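PDB 4E3X: delta-1-pyrroline-5-carboxylate dehydrogenase, mitochondrial from Mus musculus, which catalyses the irreversible NAD+-dependent oxidation of L-glutamate gamma-semialdehyde to L-glutamate, the second step of proline degradation. Local coordinates for residues B[101-104]-B[105-108]; B[185-189]-B[190-194]; B[234-237]-B[238-241]. All coordinates share one frame; numbering follows the deposited sequence.

Contact 1. Residues B[101-104]-B[105-108]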
ATOM      1  N   LEU B 101     -16.701 -17.944  18.707  1.00  7.57           N
ATOM      2  CA  LEU B 101     -16.123 -18.787  17.670  1.00  7.69           C
ATOM      3  C   LEU B 101     -15.138 -17.995  16.819  1.00  7.25           C
ATOM      4  O   LEU B 101     -14.091 -18.507  16.435  1.00  8.27           O
ATOM      5  CB  LEU B 101     -17.208 -19.434  16.799  1.00  7.98           C
ATOM      6  CG  LEU B 101     -16.692 -20.354  15.693  1.00  8.29           C
ATOM      7  CD1 LEU B 101     -15.843 -21.473  16.290  1.00  8.75           C
ATOM      8  CD2 LEU B 101     -17.863 -20.918  14.923  1.00  9.64           C
ATOM      9  N   LEU B 102     -15.475 -16.745  16.526  1.00  6.62           N
ATOM     10  CA  LEU B 102     -14.566 -15.905  15.765  1.00  7.30           C
ATOM     11  C   LEU B 102     -13.250 -15.713  16.515  1.00  7.49           C
ATOM     12  O   LEU B 102     -12.176 -15.789  15.928  1.00  7.93           O
ATOM     13  CB  LEU B 102     -15.220 -14.563  15.451  1.00  7.66           C
ATOM     14  CG  LEU B 102     -16.380 -14.606  14.450  1.00  7.10           C
ATOM     15  CD1 LEU B 102     -17.026 -13.240  14.358  1.00  7.78           C
ATOM     16  CD2 LEU B 102     -15.929 -15.090  13.065  1.00  7.38           C
ATOM     17  N   ASN B 103     -13.333 -15.471  17.817  1.00  7.26           N
ATOM     18  CA  ASN B 103     -12.116 -15.312  18.592  1.00  7.85           C
ATOM     19  C   ASN B 103     -11.308 -16.609  18.694  1.00  7.42           C
ATOM     20  O   ASN B 103     -10.078 -16.583  18.668  1.00  8.50           O
ATOM     21  CB  ASN B 103     -12.422 -14.700  19.962  1.00  9.44           C
ATOM     22  CG  ASN B 103     -12.626 -13.183  19.884  1.00 10.33           C
ATOM     23  OD1 ASN B 103     -13.640 -12.645  20.332  1.00 12.93           O
ATOM     24  ND2 ASN B 103     -11.664 -12.498  19.288  1.00  9.19           N
ATOM     25  N   ARG B 104     -11.999 -17.741  18.794  1.00  7.95           N
ATOM     26  CA  ARG B 104     -11.335 -19.036  18.762  1.00  9.05           C
ATOM     27  C   ARG B 104     -10.612 -19.233  17.435  1.00  7.69           C
ATOM     28  O   ARG B 104      -9.490 -19.753  17.392  1.00  8.81           O
ATOM     29  CB  ARG B 104     -12.353 -20.152  18.939  1.00 11.72           C
ATOM     30  CG  ARG B 104     -11.711 -21.507  18.956  1.00 14.56           C
ATOM     31  CD  ARG B 104     -12.393 -22.391  19.961  1.00 18.14           C
ATOM     32  NE  ARG B 104     -13.600 -22.991  19.411  1.00 20.98           N
ATOM     33  CZ  ARG B 104     -13.588 -24.027  18.583  1.00 22.58           C
ATOM     34  NH1 ARG B 104     -12.434 -24.538  18.191  1.00 21.81           N
ATOM     35  NH2 ARG B 104     -14.724 -24.544  18.143  1.00 22.36           N
ATOM     36  N   ALA B 105     -11.260 -18.816  16.350  1.00  6.74           N
ATOM     37  CA  ALA B 105     -10.672 -18.932  15.021  1.00  6.67           C
ATOM     38  C   ALA B 105      -9.420 -18.076  14.889  1.00  6.61           C
ATOM     39  O   ALA B 105      -8.428 -18.514  14.304  1.00  7.17           O
ATOM     40  CB  ALA B 105     -11.688 -18.548  13.958  1.00  7.72           C
ATOM     41  N   ILE B 106      -9.471 -16.857  15.427  1.00  6.34           N
ATOM     42  CA  ILE B 106      -8.294 -15.986  15.451  1.00  6.39           C
ATOM     43  C   ILE B 106      -7.144 -16.650  16.206  1.00  6.77           C
ATOM     44  O   ILE B 106      -6.021 -16.723  15.705  1.00  7.48           O
ATOM     45  CB  ILE B 106      -8.615 -14.613  16.091  1.00  7.20           C
ATOM     46  CG1 ILE B 106      -9.542 -13.798  15.178  1.00  8.15           C
ATOM     47  CG2 ILE B 106      -7.329 -13.842  16.403  1.00  7.87           C
ATOM     48  CD1 ILE B 106     -10.173 -12.594  15.858  1.00  9.19           C
ATOM     49  N   ASP B 107      -7.426 -17.127  17.412  1.00  7.40           N
ATOM     50  CA  ASP B 107      -6.370 -17.717  18.233  1.00  7.90           C
ATOM     51  C   ASP B 107      -5.704 -18.891  17.518  1.00  7.30           C
ATOM     52  O   ASP B 107      -4.481 -19.009  17.524  1.00  9.11           O
ATOM     53  CB  ASP B 107      -6.915 -18.177  19.588  1.00 10.40           C
ATOM     54  CG  ASP B 107      -7.442 -17.034  20.437  1.00 14.57           C
ATOM     55  OD1 ASP B 107      -7.222 -15.857  20.082  1.00 16.80           O
ATOM     56  OD2 ASP B 107      -8.079 -17.324  21.472  1.00 17.38           O
ATOM     57  N   ALA B 108      -6.512 -19.753  16.903  1.00  7.31           N
ATOM     58  CA  ALA B 108      -5.979 -20.932  16.229  1.00  7.71           C
ATOM     59  C   ALA B 108      -5.204 -20.559  14.975  1.00  7.41           C
ATOM     60  O   ALA B 108      -4.178 -21.163  14.672  1.00  8.80           O
ATOM     61  CB  ALA B 108      -7.089 -21.920  15.904  1.00  8.38           C
TER
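From L101 to A108 the chain runs through two turns of helix 99-118, with A105, I106, D107 and A108 each giving its N-H to the carbonyl four residues earlier. The first bond is the shortest, A105 N to L101 O at 2.8 Å. The next, I106 N to L102 O, is 3.0 Å, and D107 N to N103 O, also 3.0 Å, is the straightest, with an angle of 166° at the hydrogen. The side chains radiate from this backbone, and a few lean on carbonyls of the preceding turn. A105 CB lies 3.4 Å from L102 O, but what suits alanine to this buried place is the methyl's other neighbour, V68 of strand 62-68, since a small apolar group lets helix and strand pack closely. I106 has CG1 beside its own backbone N (chi1 -69°), and this swings that branch back along the helix, where CG1 sits 3.4 Å from L102 O. Its side chain runs alongside that of N103, both pointing the same way. The methyl of A108 packs on N257.

Around the helix, side chains are sorted by surroundings. L101 and A105 pack on strand 62-68, whereas L102 reaches F269 and T272 of helix 266-274, so the leucines and alanine pack the helix against its neighbours. R104 lies on the exposed side; its chain bends at chi2 and chi3. A105 O also accepts from Q260 NE2, on an edge strand of the five-stranded parallel sheet of the NAD-binding fold. The helix is thus built from main-chain bonds and tied down mainly by apolar packing on its buried faces, while R104 adds a salt bridge from its NH1 to E71 and packs on V73, both in strand 71-73.

Contact 2. Residues B[185-189]-B[190-194]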
ATOM      1  N   PRO B 185      17.845  -6.926  -3.535  1.00  9.92           N
ATOM      2  CA  PRO B 185      18.663  -5.708  -3.545  1.00 10.63           C
ATOM      3  C   PRO B 185      20.089  -5.948  -4.030  1.00 11.02           C
ATOM      4  O   PRO B 185      20.495  -7.092  -4.262  1.00 10.93           O
ATOM      5  CB  PRO B 185      18.667  -5.281  -2.076  1.00 12.05           C
ATOM      6  CG  PRO B 185      18.434  -6.548  -1.318  1.00 12.23           C
ATOM      7  CD  PRO B 185      17.532  -7.383  -2.171  1.00 10.35           C
ATOM      8  N   ILE B 186      20.827  -4.854  -4.195  1.00 10.60           N
ATOM      9  CA  ILE B 186      22.238  -4.891  -4.567  1.00 11.27           C
ATOM     10  C   ILE B 186      23.086  -5.283  -3.357  1.00  9.75           C
ATOM     11  O   ILE B 186      22.848  -4.796  -2.251  1.00 10.32           O
ATOM     12  CB  ILE B 186      22.709  -3.495  -5.042  1.00 13.24           C
ATOM     13  CG1 ILE B 186      21.950  -3.069  -6.301  1.00 15.61           C
ATOM     14  CG2 ILE B 186      24.224  -3.466  -5.275  1.00 14.89           C
ATOM     15  CD1 ILE B 186      22.150  -1.599  -6.670  1.00 17.48           C
ATOM     16  N   SER B 187      24.060  -6.169  -3.571  1.00  9.96           N
ATOM     17  CA  SER B 187      25.088  -6.460  -2.570  1.00 10.43           C
ATOM     18  C   SER B 187      26.414  -5.848  -3.007  1.00 10.25           C
ATOM     19  O   SER B 187      26.776  -5.906  -4.180  1.00 11.43           O
ATOM     20  CB  SER B 187      25.274  -7.964  -2.393  1.00 11.06           C
ATOM     21  OG  SER B 187      24.105  -8.575  -1.878  1.00 11.28           O
ATOM     22  N   VAL B 188      27.133  -5.262  -2.054  1.00  9.94           N
ATOM     23  CA  VAL B 188      28.468  -4.717  -2.286  1.00  9.85           C
ATOM     24  C   VAL B 188      29.355  -5.220  -1.152  1.00  8.49           C
ATOM     25  O   VAL B 188      28.894  -5.318  -0.010  1.00  8.75           O
ATOM     26  CB  VAL B 188      28.448  -3.154  -2.295  1.00 12.43           C
ATOM     27  CG1 VAL B 188      29.841  -2.575  -2.398  1.00 16.18           C
ATOM     28  CG2 VAL B 188      27.564  -2.619  -3.426  1.00 12.72           C
ATOM     29  N   PRO B 189      30.622  -5.550  -1.448  1.00  9.29           N
ATOM     30  CA  PRO B 189      31.510  -5.978  -0.362  1.00 10.02           C
ATOM     31  C   PRO B 189      31.529  -4.944   0.757  1.00 11.42           C
ATOM     32  O   PRO B 189      31.470  -3.744   0.492  1.00 13.35           O
ATOM     33  CB  PRO B 189      32.877  -6.045  -1.035  1.00 11.45           C
ATOM     34  CG  PRO B 189      32.555  -6.378  -2.442  1.00 11.69           C
ATOM     35  CD  PRO B 189      31.283  -5.635  -2.760  1.00 10.43           C
ATOM     36  N   PRO B 190      31.626  -5.396   2.008  1.00 11.68           N
ATOM     37  CA  PRO B 190      31.866  -6.776   2.437  1.00 10.85           C
ATOM     38  C   PRO B 190      30.591  -7.529   2.833  1.00  9.06           C
ATOM     39  O   PRO B 190      30.637  -8.358   3.748  1.00  9.82           O
ATOM     40  CB  PRO B 190      32.722  -6.569   3.687  1.00 12.36           C
ATOM     41  CG  PRO B 190      32.137  -5.329   4.293  1.00 13.48           C
ATOM     42  CD  PRO B 190      31.707  -4.451   3.136  1.00 13.09           C
ATOM     43  N   SER B 191      29.471  -7.269   2.160  1.00  9.07           N
ATOM     44  CA  SER B 191      28.179  -7.759   2.647  1.00  8.97           C
ATOM     45  C   SER B 191      27.271  -8.376   1.587  1.00 10.66           C
ATOM     46  O   SER B 191      27.408  -8.112   0.394  1.00 12.39           O
ATOM     47  CB  SER B 191      27.419  -6.627   3.338  1.00 10.12           C
ATOM     48  OG  SER B 191      28.260  -5.933   4.232  1.00 11.08           O
ATOM     49  N   THR B 192      26.332  -9.189   2.061  1.00  9.91           N
ATOM     50  CA  THR B 192      25.295  -9.791   1.231  1.00  9.89           C
ATOM     51  C   THR B 192      23.930  -9.355   1.760  1.00  7.73           C
ATOM     52  O   THR B 192      23.648  -9.475   2.963  1.00  9.76           O
ATOM     53  CB  THR B 192      25.381 -11.332   1.279  1.00 11.71           C
ATOM     54  OG1 THR B 192      26.667 -11.753   0.806  1.00 13.90           O
ATOM     55  CG2 THR B 192      24.289 -11.971   0.416  1.00 14.30           C
ATOM     56  N   ASN B 193      23.096  -8.818   0.867  1.00  7.21           N
ATOM     57  CA  ASN B 193      21.756  -8.336   1.213  1.00  7.71           C
ATOM     58  C   ASN B 193      20.688  -9.212   0.590  1.00  7.81           C
ATOM     59  O   ASN B 193      20.823  -9.619  -0.566  1.00  9.50           O
ATOM     60  CB  ASN B 193      21.581  -6.904   0.732  1.00  8.09           C
ATOM     61  CG  ASN B 193      22.613  -5.980   1.325  1.00  7.95           C
ATOM     62  OD1 ASN B 193      22.729  -5.888   2.548  1.00  8.79           O
ATOM     63  ND2 ASN B 193      23.385  -5.306   0.468  1.00  9.27           N
ATOM     64  N   HIS B 194      19.623  -9.472   1.345  1.00  8.07           N
ATOM     65  CA  HIS B 194      18.535 -10.316   0.881  1.00  9.02           C
ATOM     66  C   HIS B 194      17.222  -9.811   1.452  1.00  8.23           C
ATOM     67  O   HIS B 194      17.141  -9.479   2.636  1.00  9.33           O
ATOM     68  CB  HIS B 194      18.785 -11.761   1.324  1.00 12.11           C
ATOM     69  CG  HIS B 194      17.673 -12.705   0.990  1.00 16.48           C
ATOM     70  ND1 HIS B 194      17.554 -13.309  -0.242  1.00 18.99           N
ATOM     71  CD2 HIS B 194      16.635 -13.159   1.734  1.00 17.48           C
ATOM     72  CE1 HIS B 194      16.490 -14.092  -0.247  1.00 19.57           C
ATOM     73  NE2 HIS B 194      15.914 -14.021   0.941  1.00 19.45           N
TER
HETATM   74  O   HOH W   1      22.029  -9.023  -3.475  1.00 26.91           O
HETATM   75  O   HOH W   2      28.204  -3.629   2.107  1.00 24.01           O
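N193 reaches back from the strand to the loop before it, and its side chain touches that loop from base to tip. CB rests against the ring of P185, 3.8 Å from its CG. With CG set beside the backbone N (chi1 -58°), the amide is carried toward I186, and ND2 gives a hydrogen bond of 2.8 Å to I186 O, lying in that carbonyl's plane on a lone pair. OD1 turns to another partner, accepting from NE2 of Q518 of the second subunit, so an asparagine, donor and acceptor in one group, suits a site at a dimer contact. Its main chain is held as well: N193 N points almost straight (176°) at S187 OG, 2.9 Å away. That hydroxyl donates in turn to a water 2.7 Å from S187 OG, which also bonds P185 O and N193 O.

The reversal between the two limbs is a type VI turn, V188 to S191, with a cis peptide bond before P190. It leads into strand 191-199, which pairs antiparallel with strand 542-550 in the oligomerisation arm of aldehyde dehydrogenases. S191 N closes the turn on V188 O at 3.0 Å, while S191 OG bonds T550 OG1.

Contact 3. Residues B[234-237]-B[238-241]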
ATOM      1  N   PRO B 234     -17.473 -15.307   4.057  1.00  6.97           N
ATOM      2  CA  PRO B 234     -18.025 -15.277   2.700  1.00  7.08           C
ATOM      3  C   PRO B 234     -19.404 -14.627   2.676  1.00  6.47           C
ATOM      4  O   PRO B 234     -20.041 -14.466   3.716  1.00  7.47           O
ATOM      5  CB  PRO B 234     -18.139 -16.766   2.317  1.00  7.78           C
ATOM      6  CG  PRO B 234     -17.479 -17.522   3.425  1.00  9.81           C
ATOM      7  CD  PRO B 234     -17.558 -16.653   4.639  1.00  6.84           C
ATOM      8  N   SER B 235     -19.864 -14.280   1.483  1.00  6.36           N
ATOM      9  CA  SER B 235     -21.182 -13.696   1.318  1.00  7.09           C
ATOM     10  C   SER B 235     -22.285 -14.724   1.541  1.00  6.77           C
ATOM     11  O   SER B 235     -22.242 -15.819   0.972  1.00  7.31           O
ATOM     12  CB  SER B 235     -21.319 -13.154  -0.092  1.00  8.75           C
ATOM     13  OG  SER B 235     -22.660 -12.807  -0.355  1.00 10.18           O
ATOM     14  N   ASP B 236     -23.278 -14.368   2.358  1.00  6.70           N
ATOM     15  CA  ASP B 236     -24.425 -15.235   2.599  1.00  7.87           C
ATOM     16  C   ASP B 236     -25.043 -15.732   1.293  1.00  7.98           C
ATOM     17  O   ASP B 236     -25.447 -16.888   1.181  1.00  9.40           O
ATOM     18  CB  ASP B 236     -25.521 -14.486   3.358  1.00  8.66           C
ATOM     19  CG  ASP B 236     -25.126 -14.077   4.761  1.00 11.80           C
ATOM     20  OD1 ASP B 236     -24.016 -14.398   5.227  1.00 11.24           O
ATOM     21  OD2 ASP B 236     -25.971 -13.433   5.407  1.00 14.86           O
ATOM     22  N   THR B 237     -25.134 -14.840   0.315  1.00  7.54           N
ATOM     23  CA  THR B 237     -25.841 -15.140  -0.923  1.00  8.10           C
ATOM     24  C   THR B 237     -24.957 -15.838  -1.964  1.00  7.73           C
ATOM     25  O   THR B 237     -25.410 -16.108  -3.079  1.00  9.17           O
ATOM     26  CB  THR B 237     -26.515 -13.871  -1.496  1.00  9.56           C
ATOM     27  OG1 THR B 237     -25.648 -12.753  -1.315  1.00 13.14           O
ATOM     28  CG2 THR B 237     -27.796 -13.564  -0.739  1.00 10.63           C
ATOM     29  N   ALA B 238     -23.728 -16.184  -1.569  1.00  6.60           N
ATOM     30  CA  ALA B 238     -22.841 -17.003  -2.401  1.00  7.07           C
ATOM     31  C   ALA B 238     -22.243 -18.151  -1.593  1.00  6.53           C
ATOM     32  O   ALA B 238     -21.176 -18.662  -1.932  1.00  7.32           O
ATOM     33  CB  ALA B 238     -21.725 -16.156  -3.010  1.00  8.32           C
ATOM     34  N   MET B 239     -22.928 -18.559  -0.526  1.00  6.96           N
ATOM     35  CA  MET B 239     -22.341 -19.526   0.403  1.00  6.29           C
ATOM     36  C   MET B 239     -22.009 -20.883  -0.231  1.00  6.09           C
ATOM     37  O   MET B 239     -20.933 -21.447   0.019  1.00  6.87           O
ATOM     38  CB  MET B 239     -23.259 -19.702   1.610  1.00  8.24           C
ATOM     39  CG  MET B 239     -22.620 -20.419   2.786  1.00  9.63           C
ATOM     40  SD  MET B 239     -21.190 -19.528   3.425  1.00 11.34           S
ATOM     41  CE  MET B 239     -21.867 -17.910   3.680  1.00 10.39           C
ATOM     42  N   LEU B 240     -22.943 -21.411  -1.014  1.00  7.08           N
ATOM     43  CA  LEU B 240     -22.789 -22.727  -1.618  1.00  6.96           C
ATOM     44  C   LEU B 240     -21.508 -22.817  -2.461  1.00  6.10           C
ATOM     45  O   LEU B 240     -20.682 -23.713  -2.263  1.00  7.11           O
ATOM     46  CB  LEU B 240     -24.020 -23.034  -2.473  1.00  7.37           C
ATOM     47  CG  LEU B 240     -24.109 -24.433  -3.079  1.00  8.52           C
ATOM     48  CD1 LEU B 240     -24.356 -25.490  -2.002  1.00  9.46           C
ATOM     49  CD2 LEU B 240     -25.203 -24.467  -4.152  1.00  8.69           C
ATOM     50  N   ALA B 241     -21.319 -21.875  -3.383  1.00  6.59           N
ATOM     51  CA  ALA B 241     -20.113 -21.886  -4.196  1.00  7.15           C
ATOM     52  C   ALA B 241     -18.860 -21.538  -3.395  1.00  6.72           C
ATOM     53  O   ALA B 241     -17.785 -22.083  -3.655  1.00  7.69           O
ATOM     54  CB  ALA B 241     -20.252 -20.952  -5.393  1.00  7.28           C
TER
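S235 and A238 meet in the connection from strand 230-233 to helix 239-251 of the Rossmann-like NAD-binding domain, a connection that contains an ST turn at S235. A238 N gives a hydrogen bond to S235 O at 3.0 Å, approaching from above the carbonyl plane, 60° out of it. M239 N adds a weak bond of 3.5 Å to D236 O. A flexible methionine suits the next position, since its chain bends at chi2 and chi3 and folds back over the loop, setting CE 3.4 Å from S235 O and 4.1 Å from P234 CB.

A second layer fixes this corner. Serine suits it because its short side chain, with OG beside the carbonyl carbon (chi1 169°), lets one oxygen accept from both T237 N, at 3.3 Å, and T237 OG1, 3.1 Å away. T237 can reach it because its OG1 sits between its own backbone N and carbonyl carbon (chi1 39°). An alanine at S235 would remove the shared acceptor and is likely to leave both T237 N and the T237 hydroxyl without this partner, and the turn less firmly fixed.

Further out, T237 packs on F210 and I392, beside a bound proline, and P234 approaches S208, an NAD+-binding residue. A238, at the N-cap position, has only a methyl, which lies against Q151. D236 is anchored by a hydrogen bond between its OD2 and Y96 OH.

Overall arrangement
The three contacts follow one another along the chain, and contacts 1 and 3 are the nearest pair, centres about 21 Å apart and nearest atoms about 9 Å, without touching. Helix 99-118 and helix 239-251 both send side chains onto strand 62-68, and both adjoin the five-stranded parallel sheet, contact 1 through edge strand 259-261 and contact 3 directly after its neighbour, strand 230-233. Contact 2 is far away, its centre about 41 Å from that of contact 1 and about 49 Å from that of contact 3, on a two-stranded arm that reaches the second subunit. The first and third therefore belong to the build of the cofactor-binding region, and the second to the making of the homodimer.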